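PDB 3LUB: putative creatinine amidohydrolase from Bacteroides fragilis, which probably hydrolyses carbon-nitrogen bonds in linear amides with the help of two zinc ions, as a member of the creatininase superfamily. Local coordinates for residues Val6-Ser11 with Met67-Val72; Lys17-Asp22 with Gly63-Val68; Ile24-Gly29 with Ala97-Ile102; His48-Glu53 with Pro235-Leu240. All coordinates share one frame; numbering follows the deposited sequence.

Interaction 1: residues Val6-Ser11 with Met67-Val72; sequences VDLSVS and MVMPPV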
loop_
_atom_site.group_PDB
_atom_site.type_symbol
_atom_site.label_atom_id
_atom_site.label_comp_id
_atom_site.label_asym_id
_atom_site.label_seq_id
_atom_site.Cartn_x
_atom_site.Cartn_y
_atom_site.Cartn_z
ATOM N N VAL F 6 21.152 -29.661 -0.228
ATOM C CA VAL F 6 21.386 -28.225 -0.050
ATOM C C VAL F 6 20.882 -27.335 -1.208
ATOM O O VAL F 6 20.950 -26.095 -1.091
ATOM C CB VAL F 6 22.898 -27.940 0.172
ATOM C CG1 VAL F 6 23.451 -28.675 1.421
ATOM C CG2 VAL F 6 23.682 -28.291 -1.051
ATOM N N ASP F 7 20.388 -27.925 -2.312
ATOM C CA ASP F 7 19.902 -27.132 -3.481
ATOM C C ASP F 7 18.403 -27.356 -3.685
ATOM O O ASP F 7 18.001 -28.389 -4.193
ATOM C CB ASP F 7 20.689 -27.514 -4.716
ATOM C CG ASP F 7 20.346 -26.683 -5.951
ATOM O OD1 ASP F 7 19.554 -25.716 -5.887
ATOM O OD2 ASP F 7 20.922 -27.010 -7.010
ATOM N N LEU F 8 17.584 -26.409 -3.231
ATOM C CA LEU F 8 16.136 -26.572 -3.256
ATOM C C LEU F 8 15.582 -26.685 -4.675
ATOM O O LEU F 8 14.550 -27.326 -4.886
ATOM C CB LEU F 8 15.417 -25.450 -2.481
ATOM C CG LEU F 8 13.978 -25.813 -2.086
ATOM C CD1 LEU F 8 13.911 -26.686 -0.844
ATOM C CD2 LEU F 8 13.082 -24.591 -1.913
ATOM N N SER F 9 16.265 -26.081 -5.642
ATOM C CA SER F 9 15.882 -26.192 -7.047
ATOM C C SER F 9 15.803 -27.629 -7.603
ATOM O O SER F 9 15.107 -27.868 -8.576
ATOM C CB SER F 9 16.821 -25.341 -7.903
ATOM O OG SER F 9 16.686 -23.973 -7.542
ATOM N N VAL F 10 16.512 -28.571 -6.998
ATOM C CA VAL F 10 16.436 -29.963 -7.393
ATOM C C VAL F 10 15.900 -30.889 -6.279
ATOM O O VAL F 10 15.751 -32.082 -6.506
ATOM C CB VAL F 10 17.798 -30.491 -7.917
ATOM C CG1 VAL F 10 18.254 -29.712 -9.171
ATOM C CG2 VAL F 10 18.864 -30.440 -6.831
ATOM N N SER F 11 15.583 -30.339 -5.104
ATOM C CA SER F 11 15.262 -31.143 -3.924
ATOM C C SER F 11 13.767 -31.517 -3.784
ATOM O O SER F 11 12.913 -31.012 -4.495
ATOM C CB SER F 11 15.717 -30.411 -2.684
ATOM O OG SER F 11 15.656 -31.259 -1.549
HETATM N N MSE F 67 20.373 -24.579 3.465
HETATM C CA MSE F 67 19.543 -24.759 2.280
HETATM C C MSE F 67 19.705 -23.577 1.372
HETATM O O MSE F 67 19.462 -22.443 1.786
HETATM C CB MSE F 67 18.075 -24.869 2.672
HETATM C CG MSE F 67 17.125 -25.189 1.507
HETATM SE SE MSE F 67 17.702 -26.651 0.338
HETATM C CE MSE F 67 16.628 -28.159 1.029
ATOM N N VAL F 68 20.006 -23.836 0.106
ATOM C CA VAL F 68 19.961 -22.800 -0.912
ATOM C C VAL F 68 18.607 -22.775 -1.614
ATOM O O VAL F 68 18.209 -23.736 -2.275
ATOM C CB VAL F 68 21.096 -22.941 -1.921
ATOM C CG1 VAL F 68 21.086 -21.748 -2.946
ATOM C CG2 VAL F 68 22.415 -23.027 -1.197
HETATM N N MSE F 69 17.900 -21.662 -1.431
HETATM C CA MSE F 69 16.603 -21.474 -1.998
HETATM C C MSE F 69 16.654 -21.177 -3.537
HETATM O O MSE F 69 17.723 -20.914 -4.111
HETATM C CB MSE F 69 15.877 -20.341 -1.264
HETATM C CG MSE F 69 15.700 -20.529 0.223
HETATM SE SE MSE F 69 14.489 -21.974 0.704
HETATM C CE MSE F 69 12.715 -21.222 -0.087
ATOM N N PRO F 70 15.498 -21.287 -4.212
ATOM C CA PRO F 70 15.509 -20.892 -5.615
ATOM C C PRO F 70 15.875 -19.412 -5.784
ATOM O O PRO F 70 15.423 -18.564 -5.022
ATOM C CB PRO F 70 14.073 -21.185 -6.064
ATOM C CG PRO F 70 13.590 -22.216 -5.106
ATOM C CD PRO F 70 14.168 -21.780 -3.803
ATOM N N PRO F 71 16.701 -19.102 -6.774
ATOM C CA PRO F 71 17.023 -17.676 -6.978
ATOM C C PRO F 71 15.820 -16.744 -7.309
ATOM O O PRO F 71 14.901 -17.142 -8.008
ATOM C CB PRO F 71 18.054 -17.694 -8.101
ATOM C CG PRO F 71 18.189 -19.063 -8.542
ATOM C CD PRO F 71 17.377 -19.981 -7.733
ATOM N N VAL F 72 15.846 -15.506 -6.812
ATOM C CA VAL F 72 14.789 -14.565 -7.097
ATOM C C VAL F 72 15.213 -13.819 -8.353
ATOM O O VAL F 72 16.260 -13.180 -8.370
ATOM C CB VAL F 72 14.532 -13.582 -5.906
ATOM C CG1 VAL F 72 13.281 -12.791 -6.146
ATOM C CG2 VAL F 72 14.435 -14.307 -4.606
HETATM O O HOH W 1 18.115 -23.339 -5.416
#
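Val68 O is gripped firmly by the backbone N of Leu8, which donates to it at 2.9 Å, and water 1 lies 3.2 Å from Val68 O, in a position to donate as well. Val68 also gives its own N-H to Val6 O, 2.7 Å from Val68 N. Val68 therefore both donates to and accepts from the residues flanking Asp7, a single bridge that runs parallel because Val6, Asp7 and Leu8 face Met67, Val68 and Met69 in the same order. In the fold this lays the N-terminal segment along the outer side of strand 66-68, an edge of the parallel sheet within this chain; the strand's other side is bonded to strand 23-28. Water 1 sits beside the bridge, near Val68 O, Ser9 OG and Asp7 OD1, the last of which also bonds His48 of helix 42-62. Leu8 supplies the apolar part. A chi1 of -161° turns the Leu8 side chain toward the strand, where its two methyls meet different neighbours: Leu8 CD1 lies 3.6 Å from Met67 CE, whereas Leu8 CD2 lies 3.6 Å from Pro70 CD and also touches Met69 CE. The Leu8 and Met67 side chains cross at about a right angle, the selenomethionine bending at chi2 and chi3 to bring SE within 3.6 Å of Leu8 N. Leu8 and Met69 instead lie side by side, pointing the same way. A second subunit packs here too, its Thr31 on Leu8 and its Ile88 on Met69.

Interaction 2: residues Lys17-Asp22 with Gly63-Val68; sequences KELKYD and GVRCMV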
loop_
_atom_site.group_PDB
_atom_site.type_symbol
_atom_site.label_atom_id
_atom_site.label_comp_id
_atom_site.label_asym_id
_atom_site.label_seq_id
_atom_site.Cartn_x
_atom_site.Cartn_y
_atom_site.Cartn_z
ATOM N N LYS F 17 12.980 -33.660 4.779
ATOM C CA LYS F 17 12.095 -33.619 5.942
ATOM C C LYS F 17 12.672 -34.164 7.284
ATOM O O LYS F 17 12.187 -33.810 8.366
ATOM C CB LYS F 17 10.722 -34.249 5.623
ATOM C CG LYS F 17 10.678 -35.761 5.475
ATOM C CD LYS F 17 9.254 -36.299 5.712
ATOM C CE LYS F 17 9.267 -37.831 5.907
ATOM N NZ LYS F 17 7.916 -38.442 6.106
ATOM N N GLU F 18 13.702 -34.994 7.238
ATOM C CA GLU F 18 14.293 -35.486 8.495
ATOM C C GLU F 18 15.676 -34.868 8.845
ATOM O O GLU F 18 16.412 -35.385 9.710
ATOM C CB GLU F 18 14.346 -37.007 8.446
ATOM C CG GLU F 18 12.923 -37.622 8.465
ATOM C CD GLU F 18 12.829 -38.888 7.650
ATOM O OE1 GLU F 18 13.876 -39.558 7.493
ATOM O OE2 GLU F 18 11.706 -39.216 7.180
ATOM N N LEU F 19 16.002 -33.748 8.196
ATOM C CA LEU F 19 17.313 -33.135 8.338
ATOM C C LEU F 19 17.197 -31.806 9.015
ATOM O O LEU F 19 16.220 -31.094 8.841
ATOM C CB LEU F 19 17.950 -32.945 6.980
ATOM C CG LEU F 19 18.305 -34.200 6.207
ATOM C CD1 LEU F 19 18.938 -33.712 4.950
ATOM C CD2 LEU F 19 19.256 -35.093 6.996
ATOM N N LYS F 20 18.213 -31.479 9.797
ATOM C CA LYS F 20 18.286 -30.193 10.481
ATOM C C LYS F 20 19.018 -29.184 9.633
ATOM O O LYS F 20 20.162 -29.422 9.234
ATOM C CB LYS F 20 19.022 -30.320 11.812
ATOM C CG LYS F 20 18.637 -29.182 12.772
ATOM C CD LYS F 20 19.669 -28.848 13.823
ATOM C CE LYS F 20 19.453 -27.410 14.301
ATOM N NZ LYS F 20 17.993 -27.066 14.474
ATOM N N TYR F 21 18.375 -28.051 9.374
ATOM C CA TYR F 21 19.014 -26.972 8.630
ATOM C C TYR F 21 19.294 -25.820 9.571
ATOM O O TYR F 21 18.463 -25.455 10.383
ATOM C CB TYR F 21 18.170 -26.538 7.415
ATOM C CG TYR F 21 18.147 -27.581 6.331
ATOM C CD1 TYR F 21 17.231 -28.622 6.354
ATOM C CD2 TYR F 21 19.038 -27.545 5.298
ATOM C CE1 TYR F 21 17.231 -29.593 5.384
ATOM C CE2 TYR F 21 19.014 -28.502 4.311
ATOM C CZ TYR F 21 18.113 -29.542 4.377
ATOM O OH TYR F 21 18.105 -30.542 3.422
ATOM N N ASP F 22 20.494 -25.276 9.455
ATOM C CA ASP F 22 20.985 -24.199 10.321
ATOM C C ASP F 22 20.807 -22.817 9.686
ATOM O O ASP F 22 20.290 -21.879 10.328
ATOM C CB ASP F 22 22.472 -24.415 10.600
ATOM C CG ASP F 22 22.731 -25.676 11.390
ATOM O OD1 ASP F 22 22.254 -25.719 12.531
ATOM O OD2 ASP F 22 23.378 -26.613 10.857
ATOM N N GLY F 63 29.798 -30.119 9.240
ATOM C CA GLY F 63 28.465 -30.671 9.508
ATOM C C GLY F 63 27.387 -29.598 9.642
ATOM O O GLY F 63 26.284 -29.859 10.114
ATOM N N VAL F 64 27.697 -28.374 9.235
ATOM C CA VAL F 64 26.715 -27.305 9.240
ATOM C C VAL F 64 25.949 -27.408 7.924
ATOM O O VAL F 64 26.555 -27.407 6.864
ATOM C CB VAL F 64 27.368 -25.932 9.413
ATOM C CG1 VAL F 64 26.359 -24.824 9.100
ATOM C CG2 VAL F 64 27.904 -25.804 10.837
ATOM N N ARG F 65 24.621 -27.518 8.019
ATOM C CA ARG F 65 23.752 -27.775 6.868
ATOM C C ARG F 65 22.886 -26.580 6.523
ATOM O O ARG F 65 22.043 -26.169 7.336
ATOM C CB ARG F 65 22.835 -28.972 7.149
ATOM C CG ARG F 65 22.151 -29.463 5.877
ATOM C CD ARG F 65 21.156 -30.585 6.128
ATOM N NE ARG F 65 21.831 -31.853 6.346
ATOM C CZ ARG F 65 22.024 -32.438 7.525
ATOM N NH1 ARG F 65 21.605 -31.897 8.648
ATOM N NH2 ARG F 65 22.645 -33.602 7.571
ATOM N N CYS F 66 23.068 -26.070 5.300
ATOM C CA CYS F 66 22.358 -24.908 4.812
ATOM C C CYS F 66 21.479 -25.287 3.620
ATOM O O CYS F 66 21.781 -26.225 2.865
ATOM C CB CYS F 66 23.361 -23.832 4.420
ATOM S SG CYS F 66 24.558 -23.450 5.761
HETATM N N MSE F 67 20.373 -24.579 3.465
HETATM C CA MSE F 67 19.543 -24.759 2.280
HETATM C C MSE F 67 19.705 -23.577 1.372
HETATM O O MSE F 67 19.462 -22.443 1.786
HETATM C CB MSE F 67 18.075 -24.869 2.672
HETATM C CG MSE F 67 17.125 -25.189 1.507
HETATM SE SE MSE F 67 17.702 -26.651 0.338
HETATM C CE MSE F 67 16.628 -28.159 1.029
ATOM N N VAL F 68 20.006 -23.836 0.106
ATOM C CA VAL F 68 19.961 -22.800 -0.912
ATOM C C VAL F 68 18.607 -22.775 -1.614
ATOM O O VAL F 68 18.209 -23.736 -2.275
ATOM C CB VAL F 68 21.096 -22.941 -1.921
ATOM C CG1 VAL F 68 21.086 -21.748 -2.946
ATOM C CG2 VAL F 68 22.415 -23.027 -1.197
HETATM O O HOH W 2 23.120 -29.201 11.319
#
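Asp22 and Arg65 clasp each other through two bonds: Asp22 N donates to Arg65 O at 2.8 Å, and Arg65 N returns a bond to Asp22 OD2 at 3.2 Å, using that oxygen's anti lone pair. The arginine side chain crosses the Tyr21 side chain obliquely. Its CD lies over one face of the Tyr21 ring, 3.7 Å from the centroid, as a CH-pi contact. A bend at chi3 (-77°) turns the guanidinium away from that ring, the two planes standing 69° apart, and lets Arg65 NH1 reach Lys20 O at 2.9 Å, with the oxygen in the guanidinium plane. Leu19 covers one guanidinium face, its CD2 3.7 Å from Arg65 NH2. Met67 SE stands 5.4 Å from the centroid of the Tyr21 ring, obliquely, a Met-aromatic contact.

Farther out, Glu5 positions both partners, by a salt bridge to Arg65 NE and through its backbone O to Tyr21 OH. Water 2 donates to Asp22 OD2, and Phe86 of a second subunit meets the Tyr21 ring edge-to-face. The two segments run roughly at right angles where they touch and lead into strands 23-28 and 66-68, neighbours and parallel, which are joined through helix 42-62 as a beta-alpha-beta crossover.

Interaction 3: residues Ile24-Gly29 with Ala97-Ile102; sequences IILPWG and AILEDI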
loop_
_atom_site.group_PDB
_atom_site.type_symbol
_atom_site.label_atom_id
_atom_site.label_comp_id
_atom_site.label_asym_id
_atom_site.label_seq_id
_atom_site.Cartn_x
_atom_site.Cartn_y
_atom_site.Cartn_z
ATOM N N ILE F 24 19.685 -20.525 6.014
ATOM C CA ILE F 24 19.023 -20.484 4.690
ATOM C C ILE F 24 19.756 -19.455 3.841
ATOM O O ILE F 24 20.121 -18.378 4.303
ATOM C CB ILE F 24 17.497 -20.091 4.783
ATOM C CG1 ILE F 24 16.755 -20.904 5.884
ATOM C CG2 ILE F 24 16.804 -20.143 3.411
ATOM C CD1 ILE F 24 16.956 -22.396 5.856
ATOM N N ILE F 25 19.984 -19.784 2.583
ATOM C CA ILE F 25 20.654 -18.866 1.656
ATOM C C ILE F 25 19.672 -18.537 0.567
ATOM O O ILE F 25 19.140 -19.436 -0.064
ATOM C CB ILE F 25 21.923 -19.460 0.998
ATOM C CG1 ILE F 25 22.726 -20.346 1.991
ATOM C CG2 ILE F 25 22.707 -18.368 0.464
ATOM C CD1 ILE F 25 23.106 -19.687 3.209
ATOM N N LEU F 26 19.400 -17.252 0.373
ATOM C CA LEU F 26 18.529 -16.794 -0.687
ATOM C C LEU F 26 19.347 -16.110 -1.783
ATOM O O LEU F 26 19.791 -14.974 -1.605
ATOM C CB LEU F 26 17.464 -15.849 -0.116
ATOM C CG LEU F 26 16.376 -15.290 -1.042
ATOM C CD1 LEU F 26 15.547 -16.449 -1.595
ATOM C CD2 LEU F 26 15.515 -14.270 -0.271
ATOM N N PRO F 27 19.578 -16.804 -2.917
ATOM C CA PRO F 27 20.188 -16.112 -4.027
ATOM C C PRO F 27 19.166 -15.131 -4.663
ATOM O O PRO F 27 17.985 -15.455 -4.823
ATOM C CB PRO F 27 20.609 -17.245 -4.990
ATOM C CG PRO F 27 20.368 -18.530 -4.245
ATOM C CD PRO F 27 19.303 -18.210 -3.240
ATOM N N TRP F 28 19.620 -13.916 -4.953
ATOM C CA TRP F 28 18.743 -12.904 -5.493
ATOM C C TRP F 28 19.442 -12.251 -6.651
ATOM O O TRP F 28 20.552 -11.645 -6.510
ATOM C CB TRP F 28 18.374 -11.898 -4.407
ATOM C CG TRP F 28 17.176 -11.115 -4.710
ATOM C CD1 TRP F 28 16.904 -10.461 -5.874
ATOM C CD2 TRP F 28 16.055 -10.894 -3.853
ATOM N NE1 TRP F 28 15.701 -9.825 -5.788
ATOM C CE2 TRP F 28 15.155 -10.059 -4.560
ATOM C CE3 TRP F 28 15.739 -11.282 -2.545
ATOM C CZ2 TRP F 28 13.943 -9.621 -4.015
ATOM C CZ3 TRP F 28 14.555 -10.855 -2.008
ATOM C CH2 TRP F 28 13.655 -10.031 -2.744
ATOM N N GLY F 29 18.807 -12.408 -7.806
ATOM C CA GLY F 29 19.345 -11.995 -9.067
ATOM C C GLY F 29 18.585 -10.893 -9.780
ATOM O O GLY F 29 18.182 -9.906 -9.177
ATOM N N ALA F 97 8.029 -6.826 -0.572
ATOM C CA ALA F 97 6.903 -7.720 -0.402
ATOM C C ALA F 97 7.342 -9.167 -0.552
ATOM O O ALA F 97 6.902 -10.012 0.196
ATOM C CB ALA F 97 5.787 -7.401 -1.420
ATOM N N ILE F 98 8.208 -9.439 -1.537
ATOM C CA ILE F 98 8.760 -10.775 -1.753
ATOM C C ILE F 98 9.503 -11.265 -0.508
ATOM O O ILE F 98 9.203 -12.354 -0.002
ATOM C CB ILE F 98 9.693 -10.831 -3.007
ATOM C CG1 ILE F 98 8.852 -10.700 -4.298
ATOM C CG2 ILE F 98 10.476 -12.149 -3.028
ATOM C CD1 ILE F 98 9.666 -10.334 -5.554
ATOM N N LEU F 99 10.449 -10.458 -0.016
ATOM C CA LEU F 99 11.263 -10.827 1.165
ATOM C C LEU F 99 10.402 -10.988 2.415
ATOM O O LEU F 99 10.613 -11.905 3.199
ATOM C CB LEU F 99 12.357 -9.787 1.437
ATOM C CG LEU F 99 13.381 -10.054 2.557
ATOM C CD1 LEU F 99 14.105 -11.397 2.337
ATOM C CD2 LEU F 99 14.364 -8.935 2.643
ATOM N N GLU F 100 9.427 -10.108 2.606
ATOM C CA GLU F 100 8.429 -10.279 3.668
ATOM C C GLU F 100 7.776 -11.635 3.610
ATOM O O GLU F 100 7.650 -12.307 4.633
ATOM C CB GLU F 100 7.354 -9.173 3.601
ATOM C CG GLU F 100 7.931 -7.812 4.051
ATOM C CD GLU F 100 6.979 -6.633 3.915
ATOM O OE1 GLU F 100 5.961 -6.774 3.231
ATOM O OE2 GLU F 100 7.291 -5.561 4.509
ATOM N N ASP F 101 7.357 -12.057 2.414
ATOM C CA ASP F 101 6.645 -13.335 2.291
ATOM C C ASP F 101 7.579 -14.522 2.542
ATOM O O ASP F 101 7.175 -15.480 3.171
ATOM C CB ASP F 101 5.902 -13.462 0.947
ATOM C CG ASP F 101 4.678 -12.545 0.857
ATOM O OD1 ASP F 101 4.272 -11.951 1.864
ATOM O OD2 ASP F 101 4.125 -12.407 -0.236
ATOM N N ILE F 102 8.825 -14.435 2.100
ATOM C CA ILE F 102 9.813 -15.486 2.307
ATOM C C ILE F 102 10.139 -15.633 3.792
ATOM O O ILE F 102 10.136 -16.745 4.321
ATOM C CB ILE F 102 11.133 -15.217 1.483
ATOM C CG1 ILE F 102 10.812 -15.279 -0.015
ATOM C CG2 ILE F 102 12.280 -16.210 1.908
ATOM C CD1 ILE F 102 11.937 -14.855 -0.943
#
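Leu26 and Ile102 reach toward each other tip to tip, bringing Leu26 CD2 to 3.7 Å from Ile102 CD1. The CD2 branch of Leu26 also meets Leu99 CD1 at 4.1 Å, the two leucines crossing at a slant. One methyl thus touches residues from successive turns of the helix. Strand 23-28 is an inner strand of the four-stranded parallel sheet, and helix 92-108 packs on one face of it; the local axes are 12.2 Å apart and run nearly antiparallel, at 160°, as expected of a three-layer alpha-beta-alpha fold. Leu26 and Trp28, two residues apart, project from the same sheet face. The indole offers the far end of its six-membered ring: Trp28 CH2 lies 3.8 Å from Ile98 CG2, the two side chains crossing obliquely. Leu99 CB, by contrast, sits near the indole plane at the edge, 4.2 Å from Trp28 CZ3. Trp28 NE1 is bonded to Phe74 O; the Trp28 side chain comes within about 6 Å of that of the zinc ligand His120. On the helix's other flank, Asp101 and Glu100 form salt bridges to Arg91 of a second subunit.

Interaction 4: residues His48-Glu53 with Pro235-Leu240; sequences HDIAVE and PIVEKL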
loop_
_atom_site.group_PDB
_atom_site.type_symbol
_atom_site.label_atom_id
_atom_site.label_comp_id
_atom_site.label_asym_id
_atom_site.label_seq_id
_atom_site.Cartn_x
_atom_site.Cartn_y
_atom_site.Cartn_z
ATOM N N HIS F 48 23.585 -18.640 -7.128
ATOM C CA HIS F 48 23.056 -19.966 -6.817
ATOM C C HIS F 48 24.207 -20.994 -6.796
ATOM O O HIS F 48 24.380 -21.738 -5.831
ATOM C CB HIS F 48 22.004 -20.405 -7.841
ATOM C CG HIS F 48 21.539 -21.809 -7.624
ATOM N ND1 HIS F 48 22.115 -22.892 -8.252
ATOM C CD2 HIS F 48 20.600 -22.311 -6.793
ATOM C CE1 HIS F 48 21.523 -23.999 -7.847
ATOM N NE2 HIS F 48 20.610 -23.675 -6.948
ATOM N N ASP F 49 24.983 -21.026 -7.872
ATOM C CA ASP F 49 26.115 -21.984 -7.982
ATOM C C ASP F 49 27.198 -21.780 -6.907
ATOM O O ASP F 49 27.646 -22.750 -6.266
ATOM C CB ASP F 49 26.698 -21.932 -9.392
ATOM C CG ASP F 49 25.758 -22.532 -10.433
ATOM O OD1 ASP F 49 24.624 -22.955 -10.056
ATOM O OD2 ASP F 49 26.129 -22.550 -11.632
ATOM N N ILE F 50 27.579 -20.526 -6.641
ATOM C CA ILE F 50 28.495 -20.223 -5.528
ATOM C C ILE F 50 27.940 -20.686 -4.180
ATOM O O ILE F 50 28.639 -21.331 -3.389
ATOM C CB ILE F 50 28.849 -18.718 -5.467
ATOM C CG1 ILE F 50 29.677 -18.331 -6.710
ATOM C CG2 ILE F 50 29.562 -18.370 -4.153
ATOM C CD1 ILE F 50 29.742 -16.871 -6.976
ATOM N N ALA F 51 26.685 -20.366 -3.903
ATOM C CA ALA F 51 26.083 -20.687 -2.598
ATOM C C ALA F 51 25.958 -22.181 -2.373
ATOM O O ALA F 51 26.185 -22.670 -1.257
ATOM C CB ALA F 51 24.716 -19.979 -2.435
ATOM N N VAL F 52 25.598 -22.925 -3.412
ATOM C CA VAL F 52 25.534 -24.408 -3.318
ATOM C C VAL F 52 26.932 -24.984 -3.030
ATOM O O VAL F 52 27.095 -25.822 -2.121
ATOM C CB VAL F 52 24.880 -25.039 -4.577
ATOM C CG1 VAL F 52 25.125 -26.569 -4.665
ATOM C CG2 VAL F 52 23.413 -24.764 -4.560
ATOM N N GLU F 53 27.940 -24.491 -3.745
ATOM C CA GLU F 53 29.321 -24.909 -3.502
ATOM C C GLU F 53 29.761 -24.607 -2.059
ATOM O O GLU F 53 30.384 -25.413 -1.448
ATOM C CB GLU F 53 30.277 -24.219 -4.460
ATOM C CG GLU F 53 30.834 -25.056 -5.584
ATOM C CD GLU F 53 32.213 -24.573 -6.027
ATOM O OE1 GLU F 53 33.198 -24.956 -5.353
ATOM O OE2 GLU F 53 32.319 -23.804 -7.016
ATOM N N PRO F 235 38.348 -18.683 -3.376
ATOM C CA PRO F 235 38.292 -17.926 -2.113
ATOM C C PRO F 235 36.892 -17.408 -1.686
ATOM O O PRO F 235 36.595 -17.328 -0.471
ATOM C CB PRO F 235 39.246 -16.746 -2.383
ATOM C CG PRO F 235 39.265 -16.604 -3.865
ATOM C CD PRO F 235 39.175 -17.987 -4.380
ATOM N N ILE F 236 36.056 -17.040 -2.668
ATOM C CA ILE F 236 34.670 -16.574 -2.413
ATOM C C ILE F 236 33.929 -17.699 -1.681
ATOM O O ILE F 236 33.345 -17.512 -0.600
ATOM C CB ILE F 236 33.948 -16.136 -3.764
ATOM C CG1 ILE F 236 34.652 -14.930 -4.404
ATOM C CG2 ILE F 236 32.461 -15.804 -3.550
ATOM C CD1 ILE F 236 34.196 -14.604 -5.857
ATOM N N VAL F 237 34.013 -18.894 -2.255
ATOM C CA VAL F 237 33.349 -20.086 -1.704
ATOM C C VAL F 237 33.797 -20.416 -0.301
ATOM O O VAL F 237 32.974 -20.712 0.578
ATOM C CB VAL F 237 33.525 -21.296 -2.650
ATOM C CG1 VAL F 237 33.248 -22.615 -1.879
ATOM C CG2 VAL F 237 32.568 -21.111 -3.888
ATOM N N GLU F 238 35.104 -20.309 -0.069
ATOM C CA GLU F 238 35.679 -20.620 1.238
ATOM C C GLU F 238 35.283 -19.592 2.316
ATOM O O GLU F 238 34.946 -19.954 3.463
ATOM C CB GLU F 238 37.224 -20.734 1.094
ATOM C CG GLU F 238 37.902 -21.424 2.292
ATOM C CD GLU F 238 37.932 -20.545 3.526
ATOM O OE1 GLU F 238 38.176 -19.324 3.372
ATOM O OE2 GLU F 238 37.692 -21.059 4.647
ATOM N N LYS F 239 35.311 -18.305 1.955
ATOM C CA LYS F 239 34.819 -17.263 2.881
ATOM C C LYS F 239 33.332 -17.395 3.198
ATOM O O LYS F 239 32.925 -17.194 4.332
ATOM C CB LYS F 239 35.067 -15.862 2.340
ATOM C CG LYS F 239 36.425 -15.276 2.653
ATOM C CD LYS F 239 36.403 -13.741 2.422
ATOM C CE LYS F 239 37.814 -13.166 2.287
ATOM N NZ LYS F 239 38.767 -13.730 3.300
ATOM N N LEU F 240 32.511 -17.705 2.196
ATOM C CA LEU F 240 31.075 -17.867 2.420
ATOM C C LEU F 240 30.808 -19.077 3.319
ATOM O O LEU F 240 30.043 -18.988 4.278
ATOM C CB LEU F 240 30.307 -17.939 1.078
ATOM C CG LEU F 240 30.124 -16.584 0.377
ATOM C CD1 LEU F 240 29.679 -16.682 -1.093
ATOM C CD2 LEU F 240 29.146 -15.633 1.181
#
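Two helices that cover the same face of the parallel sheet, 42-62 and 226-249, pack together here in one outer layer of the alpha-beta-alpha fold. Their local axes approach to 9.1 Å and cross at -55°, with Ile50 and Val237 nearest at the backbone. Ile50 and Val237 bury the largest areas; Ile50 works through one branch: CG2, anti to the backbone N, is set among three side chains of the other helix. Ile50 CG2 lies 3.9 Å from Ile236 CG2 and 4.1 Å from Val237 CG2, and it meets Leu240 CD1 at 3.5 Å, a tighter fit than ordinary carbon contact. The side chains of Ile236 and Leu240 both cross that of Ile50 obliquely. Residues 236, 237 and 240 face helix 42-62, so the methyl is met from adjacent turns. Tyr175 of helix 166-175 closes over the same region, touching both Ile50 and Val237, while Leu240 also rests on Leu117 of strand 113-118. The zinc site is not far off, the Ile50 side chain being about 9 Å from that of the zinc ligand Glu168.

Val237 uses both of its methyls. Val237 CG2 comes to 4.0 Å from Ile50 O, and Val237 CG1 stands 4.0 Å from Glu53 O, one turn farther along. Glu53 lies across Val237 at about a right angle while its OE2 bonds Tyr175 OH; the apolar base of its chain makes the closest touch, Glu53 CB to Val237 CG2, 3.9 Å.

Interactions 1 and 2 share Met67 and Val68 on strand 66-68 and lie about 12 Å apart between centres; both start from segments near the N-terminus and end on that strand. Interaction 3 belongs to the neighbouring strand 23-28, about 11 Å from interaction 1, and carries the sheet to helix 92-108. Interaction 4 is about 18 Å from interaction 3, and its helix 42-62 joins the two strands in sequence. The segments of interactions 1, 3 and 4 alternate along the chain, so these contacts interlock. Interactions 1 to 3 also touch the second subunit, tying this part of the core to the assembly.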